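Local coordinates for protein 2,5-dihydroxypyridine 5,6-dioxygenase (Pseudomonas putida KT2440, PDB 7CUP) that catalyses the iron-dependent, dioxygen-driven ring opening of 2,5-dihydroxypyridine between carbons 5 and 6 to give N-formylmaleamate during aerobic nicotinate degradation, at residues S26-K31 against E92-V97; G193-W198 against W268-R273; N200-E205 against K233-G238; D257-G262 against G311-P316; R293-N298 against D320-N325. All coordinates share one frame; numbering follows the deposited sequence.

Overall arrangement
Interaction 5 carries one iron ligand, D320; H265, H318 and S302 supply the others. Interaction 2 is its immediate neighbour, centres about 8 Å apart, joined by probable backbone hydrogen bonds of G269 O with G297 N and of Q271 N with A294 O; its F194 side chain comes within about 8 Å of the iron. Interactions 3 and 4, with centres about 12 Å apart, meet where I236 pairs with Y261, and the side chain of R313 of interaction 4 lies about 9 Å from the metal. Interaction 1 stands apart in a separate parallel sheet, its centre about 32 Å from that of interaction 5.

Interaction 1. Residues S26-K31 against E92-V97; sequences SVAVLK and EAADLV
The carbonyl oxygen of S26 takes two donors from the other segment: D95 N at 2.8 Å, tilted out of the carbonyl plane, and L96 N at 3.1 Å, close to the C=O axis. Two residues further on, A28 N returns a bond to L96 O, in parallel register. Between these bonds, CA-H...O contacts run from V27 to L96 O and from V97 to A28 O, supplementing the backbone bonds.

The D95 side chain, in the turn just before strand 96-99, adds a bond to the first amide of strand 26-31. Its CG stands anti to the carbonyl carbon (chi1 -66°), which brings OD2 back to S26 N at 2.8 Å, met on the anti lone pair. A water also donates to this OD2 and accepts a weak bond from S26 OG. Aspartate suits the place because its short carboxylate can reach an amide at the strand's beginning, and serine's small hydroxyl can share the water.

Apolar contacts lie on both faces. V27 and L96 share one, through CG1 and CD2; A28, L30 and V97 share the other, where L30 CB lies against V97 CG1. A94, in the preceding turn, brings its CB to 3.7 Å from A28 CB, so close that small alanines suit both positions.

Strand 26-31 is thus flanked in the five-stranded parallel sheet by 96-99 and by 53-58, to which V27 and V29 bond through K53, Y55 and V57. Helix 37-49 packs on the V27 and V29 side, and Y55 lies beside A28 and A94.

Interaction 2. Residues G193-W198 against W268-R273; sequences GFLFTW and WGLQPR
A methyl group of L195 sits squarely over the indole of W268: CD2 lies 3.8 Å from the centroid of the six-membered ring and only 14° off its normal, a CH-pi contact over the face. In both side chains CG lies between the backbone N and the carbonyl carbon, turning leucine and ring onto one another from neighbouring strands. The same methyl, L195 CD2, touches L270 CD1 at 3.9 Å, so a branched aliphatic chain serves two partners here, and the broad indole gives it a flat floor.

Beneath this packing runs an antiparallel ladder. L195 and W268 form a hydrogen-bonded pair, with W268 N to L195 O at 3.1 Å and a weak return bond from L195 N to W268 O. F194 and G269 make the next, non-hydrogen-bonded pair, where F194 CB rests 3.8 Å from G269 CA. These strands are the second and third of the five-stranded antiparallel sheet that also carries iron ligands H265, S302 and D320. At its edge G193 and F194 both face E177, a G1 beta bulge. Glycine suits G193 twice over: at these backbone angles a CB would jam against the preceding carbonyl O, and it would also run into Q271 NE2.

G193 O accepts L270 N in its carbonyl plane, at 2.9 Å. The amide of Q271 is anchored away from this pairing, its NE2 donating to S192 O and D138, while OE1 takes R273 N.

Interaction 3. Residues N200-E205 against K233-G238; sequences NEDSAE and KGFITG
G234 N donates to A204 O over a short 2.6 Å, nearly straight at 167° and on a lone pair in the carbonyl plane. Beside it the carboxylate of E205 reaches K233 N with OE1 at 3.0 Å, met on the anti side. E205 gets there by bending at chi2 (-82°), which turns the carboxylate toward K233 N. Around these bonds the chains lie close: K233 CB sits 3.3 Å from D202 O, and A204 CB 3.7 Å from G234 CA; the small alanine suits this close approach. The D202 carboxylate and the F235 ring lie side by side, planes 11° apart, with OD1 at the ring edge. Glycine suits G234, as its phi is positive and a CB would press on D202 CA.

K233 and G234 form the tight connection between antiparallel strands 227-232 and 235-240, a beta hairpin, and segment 200-205 wraps across that turn.

The 200-205 loop is itself shaped by a type II turn from N200 to S203. N200 is tied to Q171 and L169, and E201 to Q171 and Y172, while A204 packs on F165 and I231.

Interaction 4. Residues D257-G262 against G311-P316; sequences DPEVYG and GKRKTP
T315 OG1 donates to D257 OD2 at 3.0 Å, approaching from above the carboxylate plane, 54° out of it. The hydroxyl is anti to the backbone N (chi1 -172°), which aims it at the aspartate and sets T315 OG1 3.5 Å from V260 CG1. The other oxygen of D257 is used within its own loop: OD1 accepts E259 N at 3.0 Å and 170°, an Asx turn for which the short aspartate arm is well matched.

E259 extends its chain toward the 311-316 loop. Its OE2 accepts a weak bond from K314 N and lies 3.1 Å from T315 N, while CB packs on T315 CB and CG2; glutamate's extra methylene suits the span to K314 N.

This 3-10 turn at 258-261, between helix 243-253 and strand 263-269, thereby meets the loop that leads from strand 299-303 to strand 319-323, and so two connections that enter the iron-bearing sheet are joined.

R313 and E259 run alongside each other, antiparallel, the guanidinium about perpendicular to the carboxylate and without touching its charged atoms. G262 CA lies 3.6 Å above the centre of the R313 guanidinium, which glycine permits because a CB would run into NE. NE is satisfied by G304 O, and NH2 makes weak bonds to I263 O and S264 OG. Cut back to an alanine, R313 would no longer cover G262 or donate to G304 O, which would probably open a gap between the two loops. R313 N is held by N306.

Interaction 5. Residues R293-N298 against D320-N325; sequences RAFYGN and DIPLRN. With FE (Fe (III) ion), chain G.
D320 OD2 accepts from several groups: R293 NE donates to it at 2.8 Å and 166°, a weaker bond from NH2 completes the salt bridge, and an iron-bound water donates to it as well. The acid meets NE at the guanidinium edge, in its plane, while the two flat groups stand nearly perpendicular (83°). The arginine chain runs extended from CG to NE, giving it the length to reach from the helix end. D320 OD1 meanwhile binds the iron at 2.3 Å, so one carboxylate serves metal and arginine through separate oxygens. The site is completed by H265, H318, S302 and two waters, a non-haem iron centre with two histidines and an aspartate, built on the antiparallel sheet, with H265, S302 and D320 on three of its strands.

R293 NH1 is held by M288 O. A methionine in place of R293 would take away the charged partner of D320 OD2, and the carboxylate would probably be freer to turn at the iron.

Beyond the salt bridge, helix 290-294 ends in a type II turn from F295 to N298, where G297 has positive phi. N298 ND2 donates to R293 O at 2.8 Å, from above the carbonyl plane, and lies 3.8 Å from P322 CB. F295 packs against the same proline carbon, with CE2 at 3.9 Å, and against R324 CG. The R324 guanidinium pairs with D214 and with E246 of a neighbouring subunit. A water bridges G297 O and L323 O.

Interaction 1. Residues S26-K31 against E92-V97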
# COMPACT_ATOMS: atom_id res chain seq x y z
N SER A 26 20.92 21.22 8.63
CA SER A 26 19.93 20.19 9.01
C SER A 26 18.56 20.57 8.45
O SER A 26 18.13 21.75 8.58
CB SER A 26 19.90 20.01 10.49
OG SER A 26 21.10 19.35 10.88
N VAL A 27 17.92 19.62 7.81
CA VAL A 27 16.57 19.79 7.22
C VAL A 27 15.59 18.88 7.96
O VAL A 27 15.86 17.66 8.06
CB VAL A 27 16.59 19.47 5.72
CG1 VAL A 27 15.19 19.56 5.14
CG2 VAL A 27 17.57 20.36 4.97
N ALA A 28 14.48 19.43 8.43
CA ALA A 28 13.31 18.67 8.91
C ALA A 28 12.21 18.77 7.85
O ALA A 28 11.86 19.90 7.43
CB ALA A 28 12.87 19.22 10.24
N VAL A 29 11.70 17.62 7.44
CA VAL A 29 10.53 17.52 6.53
C VAL A 29 9.31 17.25 7.40
O VAL A 29 9.23 16.17 8.01
CB VAL A 29 10.72 16.46 5.42
CG1 VAL A 29 9.50 16.47 4.50
CG2 VAL A 29 11.98 16.71 4.63
N LEU A 30 8.46 18.27 7.53
CA LEU A 30 7.24 18.24 8.38
C LEU A 30 6.08 17.70 7.54
O LEU A 30 5.84 18.21 6.42
CB LEU A 30 6.94 19.65 8.86
CG LEU A 30 5.64 19.76 9.63
CD1 LEU A 30 5.63 18.86 10.87
CD2 LEU A 30 5.38 21.20 9.97
N LYS A 31 5.41 16.69 8.06
CA LYS A 31 4.27 16.08 7.32
C LYS A 31 3.17 15.67 8.30
O LYS A 31 3.43 15.61 9.50
CB LYS A 31 4.74 14.84 6.54
CG LYS A 31 5.37 13.75 7.39
CD LYS A 31 5.71 12.52 6.60
CE LYS A 31 6.17 11.38 7.47
NZ LYS A 31 6.27 10.15 6.65
N GLU A 92 12.50 23.64 15.44
CA GLU A 92 13.54 24.65 15.80
C GLU A 92 14.95 24.07 15.75
O GLU A 92 15.91 24.84 15.49
CB GLU A 92 13.26 25.21 17.20
CG GLU A 92 12.08 26.11 17.20
CD GLU A 92 11.73 26.68 18.56
OE1 GLU A 92 12.39 26.36 19.55
OE2 GLU A 92 10.80 27.47 18.60
N ALA A 93 15.09 22.77 15.98
CA ALA A 93 16.38 22.04 15.89
C ALA A 93 16.96 22.16 14.49
O ALA A 93 18.18 22.16 14.38
CB ALA A 93 16.20 20.59 16.28
N ALA A 94 16.12 22.22 13.45
CA ALA A 94 16.54 22.21 12.03
C ALA A 94 17.04 23.59 11.60
O ALA A 94 16.55 24.61 12.13
CB ALA A 94 15.38 21.77 11.16
N ASP A 95 17.88 23.65 10.57
CA ASP A 95 18.18 24.94 9.90
C ASP A 95 17.01 25.33 9.00
O ASP A 95 16.67 26.51 8.90
CB ASP A 95 19.50 24.85 9.15
CG ASP A 95 20.66 24.66 10.11
OD1 ASP A 95 20.94 25.61 10.90
OD2 ASP A 95 21.23 23.57 10.11
N LEU A 96 16.41 24.35 8.33
CA LEU A 96 15.33 24.59 7.34
C LEU A 96 14.25 23.54 7.56
O LEU A 96 14.60 22.35 7.74
CB LEU A 96 15.89 24.50 5.93
CG LEU A 96 14.87 24.83 4.82
CD1 LEU A 96 15.46 25.79 3.79
CD2 LEU A 96 14.39 23.58 4.13
N VAL A 97 12.99 23.96 7.60
CA VAL A 97 11.82 23.04 7.65
C VAL A 97 11.18 23.07 6.27
O VAL A 97 10.99 24.21 5.77
CB VAL A 97 10.82 23.46 8.75
CG1 VAL A 97 9.56 22.61 8.72
CG2 VAL A 97 11.49 23.40 10.12
O HOH W 1 23.03 22.07 11.20

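Interaction 2. Residues G193-W198 against W268-R273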
# COMPACT_ATOMS: atom_id res chain seq x y z
N GLY A 193 5.93 34.48 -5.84
CA GLY A 193 6.32 35.58 -6.73
C GLY A 193 5.39 36.77 -6.61
O GLY A 193 4.85 37.18 -7.63
N PHE A 194 5.20 37.32 -5.40
CA PHE A 194 4.34 38.50 -5.14
C PHE A 194 4.69 39.14 -3.80
O PHE A 194 5.61 38.67 -3.08
CB PHE A 194 2.86 38.10 -5.24
CG PHE A 194 2.39 37.09 -4.23
CD1 PHE A 194 2.65 35.73 -4.40
CD2 PHE A 194 1.63 37.47 -3.14
CE1 PHE A 194 2.20 34.80 -3.47
CE2 PHE A 194 1.15 36.53 -2.22
CZ PHE A 194 1.45 35.20 -2.39
N LEU A 195 3.97 40.20 -3.45
CA LEU A 195 4.25 40.99 -2.23
C LEU A 195 2.98 41.71 -1.80
O LEU A 195 2.05 41.87 -2.62
CB LEU A 195 5.44 41.93 -2.50
CG LEU A 195 5.14 43.30 -3.13
CD1 LEU A 195 6.31 44.26 -2.93
CD2 LEU A 195 4.82 43.14 -4.60
N PHE A 196 2.93 42.09 -0.52
CA PHE A 196 1.75 42.72 0.11
C PHE A 196 2.17 43.44 1.40
O PHE A 196 3.28 43.18 1.91
CB PHE A 196 0.71 41.64 0.39
CG PHE A 196 1.24 40.43 1.11
CD1 PHE A 196 1.27 40.37 2.49
CD2 PHE A 196 1.72 39.34 0.39
CE1 PHE A 196 1.76 39.25 3.15
CE2 PHE A 196 2.21 38.22 1.05
CZ PHE A 196 2.25 38.18 2.42
N THR A 197 1.32 44.36 1.85
CA THR A 197 1.31 44.96 3.20
C THR A 197 -0.08 44.81 3.81
O THR A 197 -0.89 44.04 3.26
CB THR A 197 1.54 46.48 3.25
OG1 THR A 197 2.00 47.02 2.01
CG2 THR A 197 2.49 46.84 4.37
N TRP A 198 -0.32 45.53 4.90
CA TRP A 198 -1.64 45.73 5.53
C TRP A 198 -1.92 47.23 5.52
O TRP A 198 -1.00 48.03 5.60
CB TRP A 198 -1.62 45.13 6.94
CG TRP A 198 -1.45 43.65 6.94
CD1 TRP A 198 -2.40 42.72 7.27
CD2 TRP A 198 -0.25 42.91 6.65
NE1 TRP A 198 -1.88 41.47 7.16
CE2 TRP A 198 -0.57 41.55 6.79
CE3 TRP A 198 1.06 43.28 6.32
CZ2 TRP A 198 0.37 40.54 6.61
CZ3 TRP A 198 2.00 42.28 6.13
CH2 TRP A 198 1.65 40.94 6.26
N TRP A 268 0.34 43.11 -4.94
CA TRP A 268 0.23 42.80 -6.38
C TRP A 268 1.15 41.65 -6.76
O TRP A 268 2.08 41.35 -6.00
CB TRP A 268 0.42 44.08 -7.22
CG TRP A 268 1.79 44.67 -7.26
CD1 TRP A 268 2.71 44.49 -8.25
CD2 TRP A 268 2.40 45.57 -6.32
NE1 TRP A 268 3.86 45.18 -7.97
CE2 TRP A 268 3.69 45.87 -6.80
CE3 TRP A 268 1.98 46.15 -5.12
CZ2 TRP A 268 4.56 46.74 -6.15
CZ3 TRP A 268 2.85 46.98 -4.45
CH2 TRP A 268 4.12 47.27 -4.96
N GLY A 269 0.84 41.02 -7.89
CA GLY A 269 1.46 39.77 -8.34
C GLY A 269 2.57 40.06 -9.29
O GLY A 269 2.40 40.99 -10.11
N LEU A 270 3.65 39.29 -9.21
CA LEU A 270 4.87 39.47 -10.03
C LEU A 270 5.29 38.15 -10.65
O LEU A 270 6.46 38.04 -11.06
CB LEU A 270 5.97 40.07 -9.14
CG LEU A 270 5.79 41.56 -8.80
CD1 LEU A 270 6.79 42.01 -7.76
CD2 LEU A 270 5.88 42.43 -10.04
N GLN A 271 4.37 37.19 -10.77
CA GLN A 271 4.68 35.83 -11.29
C GLN A 271 4.08 35.60 -12.68
O GLN A 271 2.94 35.16 -12.83
CB GLN A 271 4.22 34.77 -10.27
CG GLN A 271 4.66 33.35 -10.61
CD GLN A 271 6.11 33.26 -11.02
OE1 GLN A 271 6.45 33.34 -12.20
NE2 GLN A 271 6.96 33.01 -10.04
N PRO A 272 4.85 35.84 -13.76
CA PRO A 272 4.32 35.65 -15.10
C PRO A 272 4.12 34.18 -15.48
O PRO A 272 3.39 33.91 -16.43
CB PRO A 272 5.39 36.32 -15.97
CG PRO A 272 6.66 36.11 -15.20
CD PRO A 272 6.25 36.27 -13.75
N ARG A 273 4.74 33.25 -14.76
CA ARG A 273 4.54 31.79 -15.00
C ARG A 273 3.24 31.31 -14.33
O ARG A 273 2.78 30.19 -14.66
CB ARG A 273 5.79 31.03 -14.58
CG ARG A 273 6.98 31.33 -15.47
CD ARG A 273 8.24 30.53 -15.10
NE ARG A 273 8.78 31.00 -13.83
CZ ARG A 273 9.50 30.27 -12.97
NH1 ARG A 273 9.78 29.00 -13.21
NH2 ARG A 273 9.92 30.83 -11.85

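Interaction 3. Residues N200-E205 against K233-G238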
# COMPACT_ATOMS: atom_id res chain seq x y z
N ASN A 200 -3.18 50.73 7.32
CA ASN A 200 -3.23 51.26 8.71
C ASN A 200 -4.55 50.84 9.36
O ASN A 200 -5.54 50.67 8.62
CB ASN A 200 -2.99 52.77 8.73
CG ASN A 200 -1.63 53.11 8.16
OD1 ASN A 200 -0.73 52.28 8.19
ND2 ASN A 200 -1.49 54.29 7.59
N GLU A 201 -4.56 50.65 10.69
CA GLU A 201 -5.75 50.17 11.44
C GLU A 201 -6.92 51.16 11.18
O GLU A 201 -6.67 52.37 11.09
CB GLU A 201 -5.36 49.89 12.90
CG GLU A 201 -6.02 48.65 13.52
CD GLU A 201 -5.64 47.27 12.98
OE1 GLU A 201 -4.63 47.19 12.25
OE2 GLU A 201 -6.35 46.26 13.28
N ASP A 202 -8.12 50.65 10.89
CA ASP A 202 -9.41 51.39 10.70
C ASP A 202 -9.32 52.51 9.65
O ASP A 202 -10.04 53.51 9.81
CB ASP A 202 -9.90 51.96 12.03
CG ASP A 202 -9.74 50.98 13.18
OD1 ASP A 202 -10.38 49.89 13.14
OD2 ASP A 202 -8.92 51.30 14.08
N SER A 203 -8.57 52.31 8.57
CA SER A 203 -8.22 53.38 7.60
C SER A 203 -8.69 53.09 6.17
O SER A 203 -8.94 54.07 5.47
CB SER A 203 -6.76 53.60 7.62
OG SER A 203 -6.33 53.59 8.97
N ALA A 204 -8.73 51.83 5.72
CA ALA A 204 -9.03 51.52 4.30
C ALA A 204 -10.45 52.00 3.97
O ALA A 204 -11.36 51.78 4.80
CB ALA A 204 -8.87 50.05 3.99
N GLU A 205 -10.61 52.57 2.77
CA GLU A 205 -11.80 53.35 2.33
C GLU A 205 -12.09 53.08 0.85
O GLU A 205 -11.15 53.20 0.05
CB GLU A 205 -11.55 54.87 2.46
CG GLU A 205 -11.72 55.40 3.87
CD GLU A 205 -13.15 55.68 4.28
OE1 GLU A 205 -13.63 55.09 5.29
OE2 GLU A 205 -13.79 56.51 3.61
N LYS A 233 -13.39 52.57 6.92
CA LYS A 233 -12.49 52.48 8.09
C LYS A 233 -12.01 51.02 8.16
O LYS A 233 -12.23 50.38 9.20
CB LYS A 233 -13.23 52.91 9.36
CG LYS A 233 -13.75 54.34 9.37
CD LYS A 233 -14.66 54.64 10.57
CE LYS A 233 -16.05 54.03 10.44
NZ LYS A 233 -16.61 53.61 11.74
N GLY A 234 -11.49 50.51 7.05
CA GLY A 234 -10.80 49.21 6.99
C GLY A 234 -11.72 48.00 7.03
O GLY A 234 -11.17 46.88 7.10
N PHE A 235 -13.04 48.18 6.99
CA PHE A 235 -14.02 47.07 7.03
C PHE A 235 -14.97 47.11 5.82
O PHE A 235 -15.40 48.18 5.36
CB PHE A 235 -14.78 47.08 8.35
CG PHE A 235 -14.00 46.54 9.51
CD1 PHE A 235 -13.02 47.31 10.11
CD2 PHE A 235 -14.20 45.26 9.96
CE1 PHE A 235 -12.26 46.82 11.16
CE2 PHE A 235 -13.47 44.77 11.04
CZ PHE A 235 -12.49 45.55 11.63
N ILE A 236 -15.31 45.93 5.31
CA ILE A 236 -16.42 45.73 4.35
C ILE A 236 -17.73 46.00 5.09
O ILE A 236 -18.03 45.30 6.07
CB ILE A 236 -16.37 44.31 3.73
CG1 ILE A 236 -15.10 44.09 2.90
CG2 ILE A 236 -17.62 44.06 2.90
CD1 ILE A 236 -14.77 42.62 2.65
N THR A 237 -18.50 46.99 4.64
CA THR A 237 -19.80 47.34 5.26
C THR A 237 -20.94 47.01 4.30
O THR A 237 -22.10 46.92 4.76
CB THR A 237 -19.82 48.82 5.67
OG1 THR A 237 -19.54 49.53 4.46
CG2 THR A 237 -18.80 49.10 6.76
N GLY A 238 -20.63 46.76 3.03
CA GLY A 238 -21.66 46.37 2.05
C GLY A 238 -21.12 45.32 1.10
O GLY A 238 -20.01 45.52 0.63

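Interaction 4. Residues D257-G262 against G311-P316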
# COMPACT_ATOMS: atom_id res chain seq x y z
N ASP A 257 -19.22 36.58 13.39
CA ASP A 257 -18.08 37.35 13.92
C ASP A 257 -17.86 38.56 13.02
O ASP A 257 -17.60 38.40 11.83
CB ASP A 257 -16.80 36.52 13.98
CG ASP A 257 -15.63 37.20 14.67
OD1 ASP A 257 -15.76 38.40 15.03
OD2 ASP A 257 -14.58 36.53 14.83
N PRO A 258 -17.98 39.79 13.55
CA PRO A 258 -17.72 40.99 12.74
C PRO A 258 -16.27 41.14 12.26
O PRO A 258 -16.04 41.89 11.34
CB PRO A 258 -18.16 42.16 13.65
CG PRO A 258 -18.25 41.59 15.05
CD PRO A 258 -18.48 40.10 14.90
N GLU A 259 -15.30 40.45 12.86
CA GLU A 259 -13.88 40.57 12.43
C GLU A 259 -13.71 40.08 10.99
O GLU A 259 -12.80 40.60 10.31
CB GLU A 259 -12.98 39.76 13.36
CG GLU A 259 -12.85 40.37 14.73
CD GLU A 259 -11.74 39.73 15.55
OE1 GLU A 259 -11.34 40.33 16.57
OE2 GLU A 259 -11.26 38.63 15.14
N VAL A 260 -14.57 39.18 10.50
CA VAL A 260 -14.43 38.53 9.15
C VAL A 260 -14.36 39.62 8.07
O VAL A 260 -13.65 39.42 7.06
CB VAL A 260 -15.53 37.49 8.86
CG1 VAL A 260 -15.68 36.49 9.99
CG2 VAL A 260 -16.90 38.08 8.57
N TYR A 261 -15.01 40.78 8.29
CA TYR A 261 -15.18 41.85 7.26
C TYR A 261 -13.96 42.77 7.20
O TYR A 261 -13.92 43.67 6.36
CB TYR A 261 -16.49 42.62 7.49
CG TYR A 261 -17.70 41.72 7.48
CD1 TYR A 261 -18.11 41.14 6.29
CD2 TYR A 261 -18.37 41.40 8.65
CE1 TYR A 261 -19.20 40.28 6.27
CE2 TYR A 261 -19.44 40.52 8.65
CZ TYR A 261 -19.86 39.96 7.45
OH TYR A 261 -20.90 39.07 7.43
N GLY A 262 -12.96 42.54 8.04
CA GLY A 262 -11.77 43.41 8.04
C GLY A 262 -10.87 43.16 6.84
O GLY A 262 -10.57 41.99 6.55
N GLY A 311 -1.93 42.88 14.28
CA GLY A 311 -3.30 43.43 14.21
C GLY A 311 -4.18 42.79 15.26
O GLY A 311 -3.72 41.80 15.90
N LYS A 312 -5.42 43.27 15.41
CA LYS A 312 -6.36 42.89 16.51
C LYS A 312 -7.13 41.61 16.17
O LYS A 312 -7.55 40.90 17.08
CB LYS A 312 -7.33 44.04 16.78
CG LYS A 312 -6.64 45.36 17.10
CD LYS A 312 -7.41 46.59 16.68
CE LYS A 312 -8.58 46.89 17.58
NZ LYS A 312 -9.02 48.30 17.41
N ARG A 313 -7.29 41.30 14.89
CA ARG A 313 -8.27 40.28 14.43
C ARG A 313 -7.63 38.87 14.43
O ARG A 313 -6.62 38.69 13.75
CB ARG A 313 -8.78 40.74 13.07
CG ARG A 313 -9.43 42.12 13.11
CD ARG A 313 -10.35 42.28 11.92
NE ARG A 313 -9.55 42.14 10.72
CZ ARG A 313 -8.77 43.11 10.22
NH1 ARG A 313 -8.73 44.30 10.79
NH2 ARG A 313 -8.06 42.88 9.14
N LYS A 314 -8.22 37.91 15.15
CA LYS A 314 -7.77 36.49 15.08
C LYS A 314 -8.88 35.58 14.51
O LYS A 314 -8.78 34.36 14.69
CB LYS A 314 -7.31 36.01 16.46
CG LYS A 314 -8.41 35.85 17.50
CD LYS A 314 -8.14 34.76 18.55
CE LYS A 314 -6.70 34.69 19.02
NZ LYS A 314 -6.16 36.02 19.40
N THR A 315 -9.88 36.15 13.84
CA THR A 315 -11.06 35.41 13.30
C THR A 315 -10.58 34.35 12.32
O THR A 315 -9.60 34.56 11.61
CB THR A 315 -12.06 36.38 12.65
OG1 THR A 315 -13.25 35.66 12.32
CG2 THR A 315 -11.52 37.03 11.40
N PRO A 316 -11.17 33.14 12.30
CA PRO A 316 -10.72 32.08 11.40
C PRO A 316 -11.10 32.30 9.93
O PRO A 316 -10.45 31.75 9.07
CB PRO A 316 -11.46 30.85 11.92
CG PRO A 316 -12.71 31.40 12.54
CD PRO A 316 -12.28 32.71 13.16

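Interaction 5. Residues R293-N298 against D320-N325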
# COMPACT_ATOMS: atom_id res chain seq x y z
N ARG A 293 -3.32 33.69 -6.78
CA ARG A 293 -2.72 34.69 -5.86
C ARG A 293 -1.59 35.45 -6.58
O ARG A 293 -1.37 36.63 -6.24
CB ARG A 293 -2.20 34.06 -4.57
CG ARG A 293 -3.28 33.44 -3.70
CD ARG A 293 -2.72 32.89 -2.42
NE ARG A 293 -3.83 32.47 -1.58
CZ ARG A 293 -4.51 31.33 -1.72
NH1 ARG A 293 -4.18 30.47 -2.67
NH2 ARG A 293 -5.52 31.06 -0.89
N ALA A 294 -0.82 34.79 -7.44
CA ALA A 294 0.52 35.27 -7.84
C ALA A 294 0.53 35.88 -9.25
O ALA A 294 1.55 36.50 -9.56
CB ALA A 294 1.58 34.20 -7.72
N PHE A 295 -0.49 35.72 -10.08
CA PHE A 295 -0.33 36.03 -11.52
C PHE A 295 0.09 37.51 -11.69
O PHE A 295 -0.39 38.41 -10.96
CB PHE A 295 -1.57 35.63 -12.33
CG PHE A 295 -2.86 36.39 -12.10
CD1 PHE A 295 -3.17 37.49 -12.89
CD2 PHE A 295 -3.83 35.93 -11.22
CE1 PHE A 295 -4.40 38.13 -12.76
CE2 PHE A 295 -5.05 36.58 -11.08
CZ PHE A 295 -5.33 37.69 -11.84
N TYR A 296 1.01 37.74 -12.62
CA TYR A 296 1.64 39.04 -12.93
C TYR A 296 0.56 40.13 -13.09
O TYR A 296 -0.31 40.00 -13.96
CB TYR A 296 2.47 38.86 -14.20
CG TYR A 296 3.43 39.96 -14.55
CD1 TYR A 296 4.66 40.06 -13.91
CD2 TYR A 296 3.18 40.85 -15.59
CE1 TYR A 296 5.59 41.03 -14.26
CE2 TYR A 296 4.11 41.81 -15.96
CZ TYR A 296 5.31 41.91 -15.29
OH TYR A 296 6.23 42.86 -15.62
N GLY A 297 0.59 41.17 -12.25
CA GLY A 297 -0.27 42.36 -12.45
C GLY A 297 -1.63 42.26 -11.78
O GLY A 297 -2.43 43.18 -11.94
N ASN A 298 -1.90 41.22 -11.00
CA ASN A 298 -3.16 41.16 -10.22
C ASN A 298 -3.06 42.20 -9.10
O ASN A 298 -1.95 42.64 -8.76
CB ASN A 298 -3.49 39.71 -9.77
CG ASN A 298 -2.69 39.18 -8.58
OD1 ASN A 298 -2.02 39.93 -7.87
ND2 ASN A 298 -2.78 37.88 -8.33
N ASP A 320 -8.91 35.27 0.12
CA ASP A 320 -7.94 35.88 -0.82
C ASP A 320 -8.69 36.15 -2.11
O ASP A 320 -9.36 35.21 -2.63
CB ASP A 320 -6.72 35.00 -1.05
CG ASP A 320 -5.75 35.05 0.12
OD1 ASP A 320 -5.81 36.04 0.84
OD2 ASP A 320 -5.00 34.09 0.32
N ILE A 321 -8.60 37.38 -2.59
CA ILE A 321 -9.39 37.85 -3.76
C ILE A 321 -8.47 38.63 -4.69
O ILE A 321 -8.15 39.78 -4.41
CB ILE A 321 -10.57 38.71 -3.29
CG1 ILE A 321 -11.46 37.94 -2.33
CG2 ILE A 321 -11.32 39.24 -4.50
CD1 ILE A 321 -12.57 38.76 -1.69
N PRO A 322 -8.04 38.03 -5.82
CA PRO A 322 -7.31 38.74 -6.87
C PRO A 322 -8.23 39.39 -7.90
O PRO A 322 -9.18 38.78 -8.32
CB PRO A 322 -6.48 37.65 -7.56
CG PRO A 322 -7.20 36.34 -7.24
CD PRO A 322 -8.17 36.59 -6.12
N LEU A 323 -7.90 40.61 -8.31
CA LEU A 323 -8.64 41.37 -9.35
C LEU A 323 -7.73 41.59 -10.54
O LEU A 323 -6.52 41.86 -10.33
CB LEU A 323 -9.11 42.70 -8.76
CG LEU A 323 -9.87 42.59 -7.45
CD1 LEU A 323 -10.17 43.98 -6.93
CD2 LEU A 323 -11.15 41.78 -7.62
N ARG A 324 -8.29 41.47 -11.74
CA ARG A 324 -7.62 41.75 -13.03
C ARG A 324 -7.83 43.21 -13.44
O ARG A 324 -8.79 43.82 -12.95
CB ARG A 324 -8.28 40.97 -14.17
CG ARG A 324 -7.74 39.57 -14.36
CD ARG A 324 -8.89 38.66 -14.66
NE ARG A 324 -9.68 38.92 -15.86
CZ ARG A 324 -10.95 39.33 -15.89
NH1 ARG A 324 -11.64 39.66 -14.79
NH2 ARG A 324 -11.52 39.43 -17.07
N ASN A 325 -7.02 43.69 -14.39
CA ASN A 325 -7.28 44.92 -15.19
C ASN A 325 -7.20 46.16 -14.33
O ASN A 325 -7.73 47.19 -14.76
CB ASN A 325 -8.67 44.91 -15.83
CG ASN A 325 -8.89 43.69 -16.69
OD1 ASN A 325 -7.93 43.20 -17.26
ND2 ASN A 325 -10.12 43.19 -16.76
FE FE G . -4.93 36.41 2.94
O HOH W 2 -5.13 43.97 -11.68
O HOH W 3 -3.37 34.75 2.54
O HOH W 4 -4.68 36.69 5.26